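Local atomic coordinates of packaging enzyme P4 (Pseudomonas phage phi6, PDB entry 4BLO), a protein that hydrolyses nucleoside triphosphates as a hexameric RecA-like motor and probably uses that energy to package viral RNA into the procapsid. Residues L[119-124]-L[225-230]; L[172-177]-L[218-223]; L[3-8]-L[57-62]. All blocks are in the same frame, centred on the assembly; numbering follows the deposited sequence.

Contact 3 comes first along the chain, joining the N-terminal residues 3-8 to the loop 57-62 that follows helix 38-54. Contact 1 then pairs strands 120-126 and 226-231 within the central sheet, and contact 2, between helices 167-179 and 208-222, is nested in the loop closed by contact 1. Contacts 1 and 2 touch, their centres about 10 Å apart: helix 208-222 leads through a short turn into strand 226-231, and the T221 hydroxyl meets the carbonyl of S119. Sheet and helical layer of the ATPase core are thereby joined. Contact 3 lies more peripherally, its centre about 20 Å from that of contact 1 and about 18 Å from that of contact 2, where the N-terminal region packs beside helix 38-54.

Contact 1 of 3, residues L[119-124]-L[225-230]; sequences SGVTAL and CSVVMV
Both the N-H and the C=O of T122 point to strand 226-231: its N donates to V227 O at 2.8 Å, and its O accepts a nearly straight bond (172°) from M229 N, also at 2.8 Å. The same pattern extends in both directions. G120 N reaches C225 O and G120 O receives V227 N in a longer bond of 3.3 Å, while L124 N donates to M229 O from a position tilted 28° out of that carbonyl's plane. On the face bearing V121, A123, V227 and M229, the V121 and M229 side chains meet at about a right angle, with V121 CG2 3.7 Å from M229 CG. A bend at the end of the methionine (chi3 -61°) brings M229 CE to 3.7 Å from that same V121 CG2. The other face carries T122, L124, V228 and V230. There L124 and V230 lie side by side, L124 CD2 4.0 Å from V230 CG1, and T122 CB rests 3.8 Å from V228 CG2.

The pair belongs to the parallel core of a RecA-like P-loop ATPase. Strand 120-126 runs into the phosphate-binding loop, whose G129, S130, G131, K132 and S133 line the ADP pocket, and strand 226-231 lies between strand 120-126 and strand 184-187, as in the ASCE class of these enzymes. The side chain of V230 is about 6 Å from both the bound ADP and a calcium ion. Farther out, V121 and A123 turn their backbone bonds to strand 253-258, and V228 bonds to V184. Helix 208-222 covers one face, with F220 against V121 and V227 and I216 against M229; helix 132-140 covers the other, L136 touching L124, V228 and V230. At the strand starts, S119 OG bonds to V108 O and H110 NE2, and S226 OG to W112 O.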
ATOM      1  N   SER L 119     -23.769 -31.277   4.784  1.00 46.60           N
ATOM      2  CA  SER L 119     -22.327 -31.313   5.014  1.00 45.35           C
ATOM      3  C   SER L 119     -21.727 -29.990   4.541  1.00 46.26           C
ATOM      4  O   SER L 119     -22.188 -29.420   3.546  1.00 45.29           O
ATOM      5  CB  SER L 119     -21.696 -32.493   4.284  1.00 50.43           C
ATOM      6  OG  SER L 119     -22.243 -33.716   4.744  1.00 56.30           O
ATOM      7  N   GLY L 120     -20.764 -29.483   5.299  1.00 40.28           N
ATOM      8  CA  GLY L 120     -20.107 -28.213   5.011  1.00 37.28           C
ATOM      9  C   GLY L 120     -19.462 -27.623   6.242  1.00 38.96           C
ATOM     10  O   GLY L 120     -19.046 -28.360   7.143  1.00 38.36           O
ATOM     11  N   VAL L 121     -19.391 -26.291   6.305  1.00 35.31           N
ATOM     12  CA  VAL L 121     -18.803 -25.638   7.467  1.00 34.45           C
ATOM     13  C   VAL L 121     -19.835 -24.725   8.150  1.00 36.47           C
ATOM     14  O   VAL L 121     -20.735 -24.172   7.511  1.00 36.19           O
ATOM     15  CB  VAL L 121     -17.452 -24.926   7.167  1.00 37.76           C
ATOM     16  CG1 VAL L 121     -17.631 -23.497   6.663  1.00 36.65           C
ATOM     17  CG2 VAL L 121     -16.549 -24.958   8.390  1.00 37.32           C
ATOM     18  N   THR L 122     -19.730 -24.671   9.473  1.00 31.87           N
ATOM     19  CA  THR L 122     -20.530 -23.846  10.363  1.00 31.40           C
ATOM     20  C   THR L 122     -19.542 -22.860  10.980  1.00 33.08           C
ATOM     21  O   THR L 122     -18.421 -23.261  11.303  1.00 32.46           O
ATOM     22  CB  THR L 122     -21.300 -24.717  11.346  1.00 41.52           C
ATOM     23  OG1 THR L 122     -22.140 -25.610  10.602  1.00 36.61           O
ATOM     24  CG2 THR L 122     -22.129 -23.900  12.336  1.00 41.85           C
ATOM     25  N   ALA L 123     -19.910 -21.560  11.050  1.00 27.60           N
ATOM     26  CA  ALA L 123     -19.002 -20.538  11.566  1.00 26.07           C
ATOM     27  C   ALA L 123     -19.524 -19.945  12.849  1.00 28.76           C
ATOM     28  O   ALA L 123     -20.570 -19.303  12.873  1.00 28.04           O
ATOM     29  CB  ALA L 123     -18.758 -19.443  10.525  1.00 25.86           C
ATOM     30  N   LEU L 124     -18.782 -20.172  13.922  1.00 26.93           N
ATOM     31  CA  LEU L 124     -19.136 -19.688  15.245  1.00 28.84           C
ATOM     32  C   LEU L 124     -18.453 -18.344  15.460  1.00 37.61           C
ATOM     33  O   LEU L 124     -17.268 -18.283  15.769  1.00 35.63           O
ATOM     34  CB  LEU L 124     -18.769 -20.745  16.312  1.00 28.60           C
ATOM     35  CG  LEU L 124     -18.966 -20.475  17.796  1.00 32.71           C
ATOM     36  CD1 LEU L 124     -20.417 -20.370  18.150  1.00 33.65           C
ATOM     37  CD2 LEU L 124     -18.309 -21.564  18.586  1.00 35.49           C
ATOM     38  N   CYS L 225     -18.309 -33.933   5.418  1.00 44.45           N
ATOM     39  CA  CYS L 225     -17.865 -33.457   6.737  1.00 42.52           C
ATOM     40  C   CYS L 225     -18.844 -32.432   7.299  1.00 43.78           C
ATOM     41  O   CYS L 225     -19.399 -31.618   6.551  1.00 42.30           O
ATOM     42  CB  CYS L 225     -16.465 -32.852   6.663  1.00 41.33           C
ATOM     43  SG  CYS L 225     -15.196 -33.940   5.973  1.00 46.42           S
ATOM     44  N   SER L 226     -18.986 -32.431   8.624  1.00 38.80           N
ATOM     45  CA  SER L 226     -19.744 -31.447   9.387  1.00 37.21           C
ATOM     46  C   SER L 226     -18.767 -30.829  10.403  1.00 37.14           C
ATOM     47  O   SER L 226     -18.485 -31.428  11.448  1.00 37.07           O
ATOM     48  CB  SER L 226     -20.959 -32.076  10.054  1.00 42.83           C
ATOM     49  OG  SER L 226     -21.769 -31.063  10.628  1.00 51.61           O
ATOM     50  N   VAL L 227     -18.193 -29.671  10.044  1.00 30.19           N
ATOM     51  CA  VAL L 227     -17.201 -28.963  10.842  1.00 28.40           C
ATOM     52  C   VAL L 227     -17.758 -27.618  11.350  1.00 31.01           C
ATOM     53  O   VAL L 227     -18.466 -26.922  10.634  1.00 30.67           O
ATOM     54  CB  VAL L 227     -15.884 -28.777  10.020  1.00 29.67           C
ATOM     55  CG1 VAL L 227     -14.808 -28.009  10.803  1.00 28.36           C
ATOM     56  CG2 VAL L 227     -15.337 -30.117   9.519  1.00 29.98           C
ATOM     57  N   VAL L 228     -17.420 -27.275  12.601  1.00 29.23           N
ATOM     58  CA  VAL L 228     -17.720 -25.999  13.254  1.00 28.60           C
ATOM     59  C   VAL L 228     -16.386 -25.271  13.467  1.00 31.15           C
ATOM     60  O   VAL L 228     -15.535 -25.765  14.198  1.00 31.37           O
ATOM     61  CB  VAL L 228     -18.511 -26.163  14.591  1.00 32.07           C
ATOM     62  CG1 VAL L 228     -18.523 -24.858  15.414  1.00 30.30           C
ATOM     63  CG2 VAL L 228     -19.930 -26.660  14.328  1.00 32.96           C
ATOM     64  N   MET L 229     -16.205 -24.119  12.837  1.00 28.41           N
ATOM     65  CA  MET L 229     -14.986 -23.309  12.995  1.00 28.78           C
ATOM     66  C   MET L 229     -15.306 -22.036  13.747  1.00 30.05           C
ATOM     67  O   MET L 229     -16.247 -21.338  13.358  1.00 28.26           O
ATOM     68  CB  MET L 229     -14.347 -22.960  11.634  1.00 31.14           C
ATOM     69  CG  MET L 229     -13.890 -24.163  10.855  1.00 36.13           C
ATOM     70  SD  MET L 229     -12.676 -23.745   9.587  1.00 41.07           S
ATOM     71  CE  MET L 229     -13.615 -22.651   8.575  1.00 38.37           C
ATOM     72  N   VAL L 230     -14.545 -21.721  14.822  1.00 26.35           N
ATOM     73  CA  VAL L 230     -14.808 -20.471  15.547  1.00 26.80           C
ATOM     74  C   VAL L 230     -14.013 -19.388  14.838  1.00 33.05           C
ATOM     75  O   VAL L 230     -12.803 -19.533  14.624  1.00 32.14           O
ATOM     76  CB  VAL L 230     -14.655 -20.465  17.097  1.00 31.12           C
ATOM     77  CG1 VAL L 230     -14.401 -21.844  17.664  1.00 30.95           C
ATOM     78  CG2 VAL L 230     -13.651 -19.430  17.609  1.00 30.82           C
TER

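Contact 2 of 3, residues L[172-177]-L[218-223]; sequences IVCIGL and NLFTQY
The helical segments 172-177 and 218-222 run in roughly the same direction, 26° apart, with axes 10.3 Å apart at closest approach and I175 nearest F220. Side chains bridge this separation without any polar bond. F220 reaches across so that its ring corner CZ lies 3.6 Å from C174 CB, which approaches obliquely. C174 SG adds a sulfur-aromatic contact, 5.2 Å from the F220 ring centroid and 59° off its normal. I175 divides its branches between two aromatics: CG1, beside the backbone N (chi1 -62°), meets the F220 ring at its edge, 3.9 Å from CE1, whereas CG2, anti to that N, comes to 3.7 Å from Y223 CD2 at an oblique angle to the tyrosine ring. These helices lie next to each other in the layer that flanks the central sheet of the RecA-like α/β fold. C174 also packs on V184 and V186 of strand 184-187, and on I146 of strand 144-147. I175 also packs on I41 of helix 38-54. Y223 packs against V25, and its OH makes a weak hydrogen bond to S23 O.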
ATOM      1  N   ILE L 172      -6.245 -31.672   7.288  1.00 40.24           N
ATOM      2  CA  ILE L 172      -6.014 -33.115   7.416  1.00 41.80           C
ATOM      3  C   ILE L 172      -6.987 -33.709   8.448  1.00 46.51           C
ATOM      4  O   ILE L 172      -7.686 -34.674   8.135  1.00 47.12           O
ATOM      5  CB  ILE L 172      -4.533 -33.419   7.787  1.00 45.41           C
ATOM      6  CG1 ILE L 172      -3.621 -33.268   6.569  1.00 46.52           C
ATOM      7  CG2 ILE L 172      -4.375 -34.819   8.377  1.00 47.41           C
ATOM      8  CD1 ILE L 172      -2.158 -33.177   6.907  1.00 46.32           C
ATOM      9  N   VAL L 173      -7.038 -33.119   9.655  1.00 41.45           N
ATOM     10  CA  VAL L 173      -7.885 -33.594  10.743  1.00 41.37           C
ATOM     11  C   VAL L 173      -9.366 -33.358  10.410  1.00 44.45           C
ATOM     12  O   VAL L 173     -10.175 -34.265  10.627  1.00 47.25           O
ATOM     13  CB  VAL L 173      -7.495 -32.975  12.111  1.00 45.06           C
ATOM     14  CG1 VAL L 173      -8.245 -33.657  13.256  1.00 45.94           C
ATOM     15  CG2 VAL L 173      -5.994 -33.067  12.352  1.00 45.52           C
ATOM     16  N   CYS L 174      -9.712 -32.175   9.859  1.00 37.19           N
ATOM     17  CA  CYS L 174     -11.087 -31.823   9.501  1.00 36.36           C
ATOM     18  C   CYS L 174     -11.650 -32.760   8.417  1.00 44.22           C
ATOM     19  O   CYS L 174     -12.703 -33.360   8.640  1.00 45.31           O
ATOM     20  CB  CYS L 174     -11.181 -30.363   9.074  1.00 34.45           C
ATOM     21  SG  CYS L 174     -11.233 -29.186  10.456  1.00 36.10           S
ATOM     22  N   ILE L 175     -10.951 -32.906   7.264  1.00 41.75           N
ATOM     23  CA  ILE L 175     -11.385 -33.770   6.159  1.00 42.82           C
ATOM     24  C   ILE L 175     -11.258 -35.253   6.558  1.00 49.41           C
ATOM     25  O   ILE L 175     -12.213 -36.007   6.387  1.00 50.88           O
ATOM     26  CB  ILE L 175     -10.635 -33.458   4.829  1.00 45.67           C
ATOM     27  CG1 ILE L 175     -10.911 -32.011   4.366  1.00 43.45           C
ATOM     28  CG2 ILE L 175     -11.000 -34.465   3.717  1.00 48.68           C
ATOM     29  CD1 ILE L 175      -9.815 -31.396   3.487  1.00 46.75           C
ATOM     30  N   GLY L 176     -10.103 -35.639   7.089  1.00 46.65           N
ATOM     31  CA  GLY L 176      -9.828 -37.013   7.502  1.00 48.70           C
ATOM     32  C   GLY L 176     -10.831 -37.605   8.462  1.00 53.29           C
ATOM     33  O   GLY L 176     -11.452 -38.626   8.147  1.00 54.76           O
ATOM     34  N   LEU L 177     -11.012 -36.964   9.631  1.00 48.66           N
ATOM     35  CA  LEU L 177     -11.929 -37.453  10.670  1.00 49.36           C
ATOM     36  C   LEU L 177     -13.391 -37.100  10.379  1.00 53.33           C
ATOM     37  O   LEU L 177     -14.278 -37.902  10.686  1.00 54.04           O
ATOM     38  CB  LEU L 177     -11.531 -36.956  12.069  1.00 48.22           C
ATOM     39  CG  LEU L 177     -10.129 -37.355  12.581  1.00 53.42           C
ATOM     40  CD1 LEU L 177      -9.930 -36.891  14.001  1.00 52.71           C
ATOM     41  CD2 LEU L 177      -9.917 -38.866  12.536  1.00 57.16           C
ATOM     42  N   ASN L 218     -17.518 -25.913   0.899  1.00 41.58           N
ATOM     43  CA  ASN L 218     -17.732 -26.826  -0.234  1.00 42.69           C
ATOM     44  C   ASN L 218     -16.762 -28.025  -0.181  1.00 47.51           C
ATOM     45  O   ASN L 218     -17.151 -29.139  -0.539  1.00 48.53           O
ATOM     46  CB  ASN L 218     -17.640 -26.088  -1.564  1.00 37.91           C
ATOM     47  CG  ASN L 218     -18.725 -25.057  -1.802  1.00 50.62           C
ATOM     48  OD1 ASN L 218     -18.535 -24.092  -2.557  1.00 54.33           O
ATOM     49  ND2 ASN L 218     -19.893 -25.236  -1.192  1.00 31.25           N
ATOM     50  N   LEU L 219     -15.539 -27.802   0.330  1.00 42.26           N
ATOM     51  CA  LEU L 219     -14.532 -28.843   0.532  1.00 42.20           C
ATOM     52  C   LEU L 219     -15.090 -29.896   1.511  1.00 47.86           C
ATOM     53  O   LEU L 219     -14.962 -31.094   1.271  1.00 49.94           O
ATOM     54  CB  LEU L 219     -13.248 -28.185   1.079  1.00 40.50           C
ATOM     55  CG  LEU L 219     -11.880 -28.630   0.549  1.00 43.78           C
ATOM     56  CD1 LEU L 219     -11.804 -28.614  -0.961  1.00 43.42           C
ATOM     57  CD2 LEU L 219     -10.790 -27.751   1.102  1.00 41.43           C
ATOM     58  N   PHE L 220     -15.790 -29.446   2.567  1.00 42.48           N
ATOM     59  CA  PHE L 220     -16.419 -30.334   3.548  1.00 41.42           C
ATOM     60  C   PHE L 220     -17.702 -30.950   2.993  1.00 50.24           C
ATOM     61  O   PHE L 220     -18.000 -32.096   3.332  1.00 53.68           O
ATOM     62  CB  PHE L 220     -16.704 -29.603   4.864  1.00 40.21           C
ATOM     63  CG  PHE L 220     -15.474 -29.115   5.597  1.00 38.82           C
ATOM     64  CD1 PHE L 220     -14.278 -29.819   5.533  1.00 40.73           C
ATOM     65  CD2 PHE L 220     -15.525 -27.975   6.389  1.00 38.98           C
ATOM     66  CE1 PHE L 220     -13.145 -29.373   6.220  1.00 40.94           C
ATOM     67  CE2 PHE L 220     -14.395 -27.538   7.087  1.00 40.58           C
ATOM     68  CZ  PHE L 220     -13.212 -28.238   6.999  1.00 38.75           C
ATOM     69  N   THR L 221     -18.454 -30.213   2.138  1.00 45.49           N
ATOM     70  CA  THR L 221     -19.694 -30.713   1.523  1.00 46.59           C
ATOM     71  C   THR L 221     -19.372 -31.888   0.591  1.00 53.98           C
ATOM     72  O   THR L 221     -20.088 -32.886   0.594  1.00 57.56           O
ATOM     73  CB  THR L 221     -20.433 -29.591   0.776  1.00 48.77           C
ATOM     74  OG1 THR L 221     -20.580 -28.461   1.645  1.00 48.63           O
ATOM     75  CG2 THR L 221     -21.796 -30.032   0.246  1.00 39.08           C
ATOM     76  N   GLN L 222     -18.272 -31.777  -0.166  1.00 48.63           N
ATOM     77  CA  GLN L 222     -17.799 -32.793  -1.096  1.00 48.28           C
ATOM     78  C   GLN L 222     -17.302 -34.065  -0.373  1.00 50.23           C
ATOM     79  O   GLN L 222     -17.428 -35.158  -0.937  1.00 51.09           O
ATOM     80  CB  GLN L 222     -16.668 -32.214  -1.941  1.00 48.55           C
ATOM     81  CG  GLN L 222     -16.696 -32.720  -3.364  1.00 74.84           C
ATOM     82  CD  GLN L 222     -15.970 -31.776  -4.285  1.00 97.11           C
ATOM     83  OE1 GLN L 222     -14.741 -31.639  -4.209  1.00 91.19           O
ATOM     84  NE2 GLN L 222     -16.712 -31.119  -5.184  1.00 85.63           N
ATOM     85  N   TYR L 223     -16.741 -33.920   0.857  1.00 42.34           N
ATOM     86  CA  TYR L 223     -16.186 -35.041   1.627  1.00 42.46           C
ATOM     87  C   TYR L 223     -17.084 -35.456   2.825  1.00 48.25           C
ATOM     88  O   TYR L 223     -16.628 -36.171   3.718  1.00 47.19           O
ATOM     89  CB  TYR L 223     -14.751 -34.715   2.081  1.00 40.85           C
ATOM     90  CG  TYR L 223     -13.815 -34.459   0.917  1.00 39.85           C
ATOM     91  CD1 TYR L 223     -13.688 -35.377  -0.115  1.00 42.42           C
ATOM     92  CD2 TYR L 223     -13.046 -33.304   0.856  1.00 38.75           C
ATOM     93  CE1 TYR L 223     -12.847 -35.136  -1.198  1.00 41.32           C
ATOM     94  CE2 TYR L 223     -12.188 -33.058  -0.217  1.00 39.44           C
ATOM     95  CZ  TYR L 223     -12.079 -33.984  -1.234  1.00 45.47           C
ATOM     96  OH  TYR L 223     -11.221 -33.751  -2.288  1.00 47.44           O
TER

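Contact 3 of 3, residues L[3-8]-L[57-62]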
ATOM      1  N   ILE L   3     -11.991 -40.026  22.421  1.00 69.37           N
ATOM      2  CA  ILE L   3     -12.428 -40.056  21.017  1.00 68.55           C
ATOM      3  C   ILE L   3     -12.634 -41.535  20.646  1.00 74.90           C
ATOM      4  O   ILE L   3     -11.659 -42.270  20.450  1.00 76.28           O
ATOM      5  CB  ILE L   3     -11.434 -39.312  20.073  1.00 69.91           C
ATOM      6  CG1 ILE L   3     -11.280 -37.831  20.493  1.00 68.27           C
ATOM      7  CG2 ILE L   3     -11.869 -39.432  18.606  1.00 70.51           C
ATOM      8  CD1 ILE L   3     -10.110 -37.066  19.848  1.00 73.56           C
ATOM      9  N   VAL L   4     -13.909 -41.977  20.601  1.00 70.97           N
ATOM     10  CA  VAL L   4     -14.261 -43.376  20.355  1.00 72.29           C
ATOM     11  C   VAL L   4     -14.583 -43.627  18.867  1.00 75.03           C
ATOM     12  O   VAL L   4     -15.322 -42.872  18.230  1.00 74.54           O
ATOM     13  CB  VAL L   4     -15.380 -43.880  21.321  1.00 77.66           C
ATOM     14  CG1 VAL L   4     -16.672 -43.071  21.213  1.00 76.08           C
ATOM     15  CG2 VAL L   4     -15.640 -45.376  21.167  1.00 80.99           C
ATOM     16  N   VAL L   5     -13.982 -44.702  18.330  1.00 71.43           N
ATOM     17  CA  VAL L   5     -14.120 -45.164  16.953  1.00 71.25           C
ATOM     18  C   VAL L   5     -15.112 -46.333  16.937  1.00 80.06           C
ATOM     19  O   VAL L   5     -14.814 -47.421  17.441  1.00 83.09           O
ATOM     20  CB  VAL L   5     -12.739 -45.540  16.340  1.00 74.75           C
ATOM     21  CG1 VAL L   5     -12.882 -45.985  14.889  1.00 75.29           C
ATOM     22  CG2 VAL L   5     -11.763 -44.375  16.440  1.00 71.76           C
ATOM     23  N   THR L   6     -16.310 -46.072  16.392  1.00 76.54           N
ATOM     24  CA  THR L   6     -17.453 -46.979  16.224  1.00 78.28           C
ATOM     25  C   THR L   6     -17.261 -47.782  14.929  1.00 80.80           C
ATOM     26  O   THR L   6     -16.385 -47.445  14.126  1.00 78.30           O
ATOM     27  CB  THR L   6     -18.756 -46.117  16.180  1.00 94.13           C
ATOM     28  OG1 THR L   6     -18.755 -45.189  17.266  1.00 97.64           O
ATOM     29  CG2 THR L   6     -20.045 -46.944  16.227  1.00 98.39           C
ATOM     30  N   GLN L   7     -18.095 -48.833  14.715  1.00 78.79           N
ATOM     31  CA  GLN L   7     -18.093 -49.639  13.496  1.00 79.10           C
ATOM     32  C   GLN L   7     -18.510 -48.764  12.314  1.00 79.01           C
ATOM     33  O   GLN L   7     -18.013 -48.958  11.199  1.00 78.68           O
ATOM     34  CB  GLN L   7     -19.019 -50.855  13.639  1.00 83.71           C
ATOM     35  CG  GLN L   7     -18.815 -51.932  12.562  1.00 91.54           C
ATOM     36  CD  GLN L   7     -17.411 -52.503  12.529  1.00109.86           C
ATOM     37  OE1 GLN L   7     -16.894 -53.031  13.524  1.00112.90           O
ATOM     38  NE2 GLN L   7     -16.772 -52.433  11.372  1.00 90.94           N
ATOM     39  N   ALA L   8     -19.385 -47.765  12.586  1.00 72.06           N
ATOM     40  CA  ALA L   8     -19.885 -46.792  11.615  1.00 69.30           C
ATOM     41  C   ALA L   8     -18.727 -46.032  10.976  1.00 70.32           C
ATOM     42  O   ALA L   8     -18.741 -45.818   9.766  1.00 69.27           O
ATOM     43  CB  ALA L   8     -20.847 -45.828  12.290  1.00 68.21           C
ATOM     44  N   GLY L  57     -10.637 -49.110  20.681  1.00 78.76           N
ATOM     45  CA  GLY L  57     -11.550 -48.218  19.972  1.00 75.26           C
ATOM     46  C   GLY L  57     -11.265 -46.792  20.378  1.00 74.58           C
ATOM     47  O   GLY L  57     -10.916 -45.952  19.540  1.00 72.97           O
ATOM     48  N   SER L  58     -11.352 -46.521  21.693  1.00 68.95           N
ATOM     49  CA  SER L  58     -11.082 -45.247  22.344  1.00 65.52           C
ATOM     50  C   SER L  58      -9.663 -44.742  22.014  1.00 67.79           C
ATOM     51  O   SER L  58      -8.707 -45.521  22.046  1.00 68.61           O
ATOM     52  CB  SER L  58     -11.266 -45.393  23.853  1.00 68.66           C
ATOM     53  OG  SER L  58     -11.300 -44.135  24.506  1.00 72.58           O
ATOM     54  N   LEU L  59      -9.554 -43.443  21.656  1.00 61.25           N
ATOM     55  CA  LEU L  59      -8.316 -42.758  21.293  1.00 59.43           C
ATOM     56  C   LEU L  59      -8.183 -41.416  22.004  1.00 59.50           C
ATOM     57  O   LEU L  59      -9.190 -40.745  22.268  1.00 57.72           O
ATOM     58  CB  LEU L  59      -8.289 -42.542  19.769  1.00 58.82           C
ATOM     59  CG  LEU L  59      -7.142 -43.179  18.941  1.00 65.16           C
ATOM     60  CD1 LEU L  59      -6.657 -44.503  19.506  1.00 68.46           C
ATOM     61  CD2 LEU L  59      -7.539 -43.346  17.512  1.00 68.75           C
ATOM     62  N   ALA L  60      -6.925 -41.013  22.270  1.00 53.99           N
ATOM     63  CA  ALA L  60      -6.594 -39.731  22.880  1.00 50.42           C
ATOM     64  C   ALA L  60      -6.205 -38.731  21.796  1.00 51.85           C
ATOM     65  O   ALA L  60      -5.371 -39.037  20.933  1.00 50.21           O
ATOM     66  CB  ALA L  60      -5.466 -39.906  23.874  1.00 51.78           C
ATOM     67  N   GLY L  61      -6.828 -37.554  21.839  1.00 48.38           N
ATOM     68  CA  GLY L  61      -6.595 -36.455  20.900  1.00 46.92           C
ATOM     69  C   GLY L  61      -5.131 -36.128  20.672  1.00 52.50           C
ATOM     70  O   GLY L  61      -4.735 -35.786  19.558  1.00 51.09           O
ATOM     71  N   VAL L  62      -4.314 -36.269  21.729  1.00 51.39           N
ATOM     72  CA  VAL L  62      -2.868 -36.057  21.720  1.00 51.81           C
ATOM     73  C   VAL L  62      -2.189 -37.052  20.785  1.00 56.52           C
ATOM     74  O   VAL L  62      -1.224 -36.701  20.120  1.00 55.93           O
ATOM     75  CB  VAL L  62      -2.260 -36.189  23.145  1.00 57.63           C
ATOM     76  CG1 VAL L  62      -0.963 -35.397  23.264  1.00 56.58           C
ATOM     77  CG2 VAL L  62      -3.248 -35.774  24.229  1.00 57.43           C
TER
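I3 and L59 form a single antiparallel beta bridge, a hydrogen-bonded pair that ties the N-terminal tail to the loop between helices 38-54 and 66-69, at the periphery of the ATPase core. Two backbone bonds make the bridge. I3 N donates to L59 O over 2.9 Å, lying in the carbonyl plane, with 155° at the hydrogen. The return bond, from L59 N to I3 O, measures 2.7 Å but is more bent (140°), its donor tilted 33° from the plane of the I3 carbonyl. I3 O also receives a CA-H...O contact from S58, whose CA is 3.6 Å away. The chain does not continue as a ladder: at G57 the backbone takes a positive phi, and the tail passes through T6 at the N-cap position into helix 7-22.

Apolar contacts flank the bridge. I3 is buried, with I64 and F182 around it, and its extended chain puts CD1 against the loop backbone, 3.7 Å from G61 CA. V5 and L59 both pack on helix 38-54: V5 on M49 and A52, and L59 on L51 and A52. Between themselves these two side chains only just meet, V5 CG2 standing 4.5 Å from L59 CD2, and the same V5 methyl, CG2, lies closer to the loop backbone, 3.6 Å from G57 O.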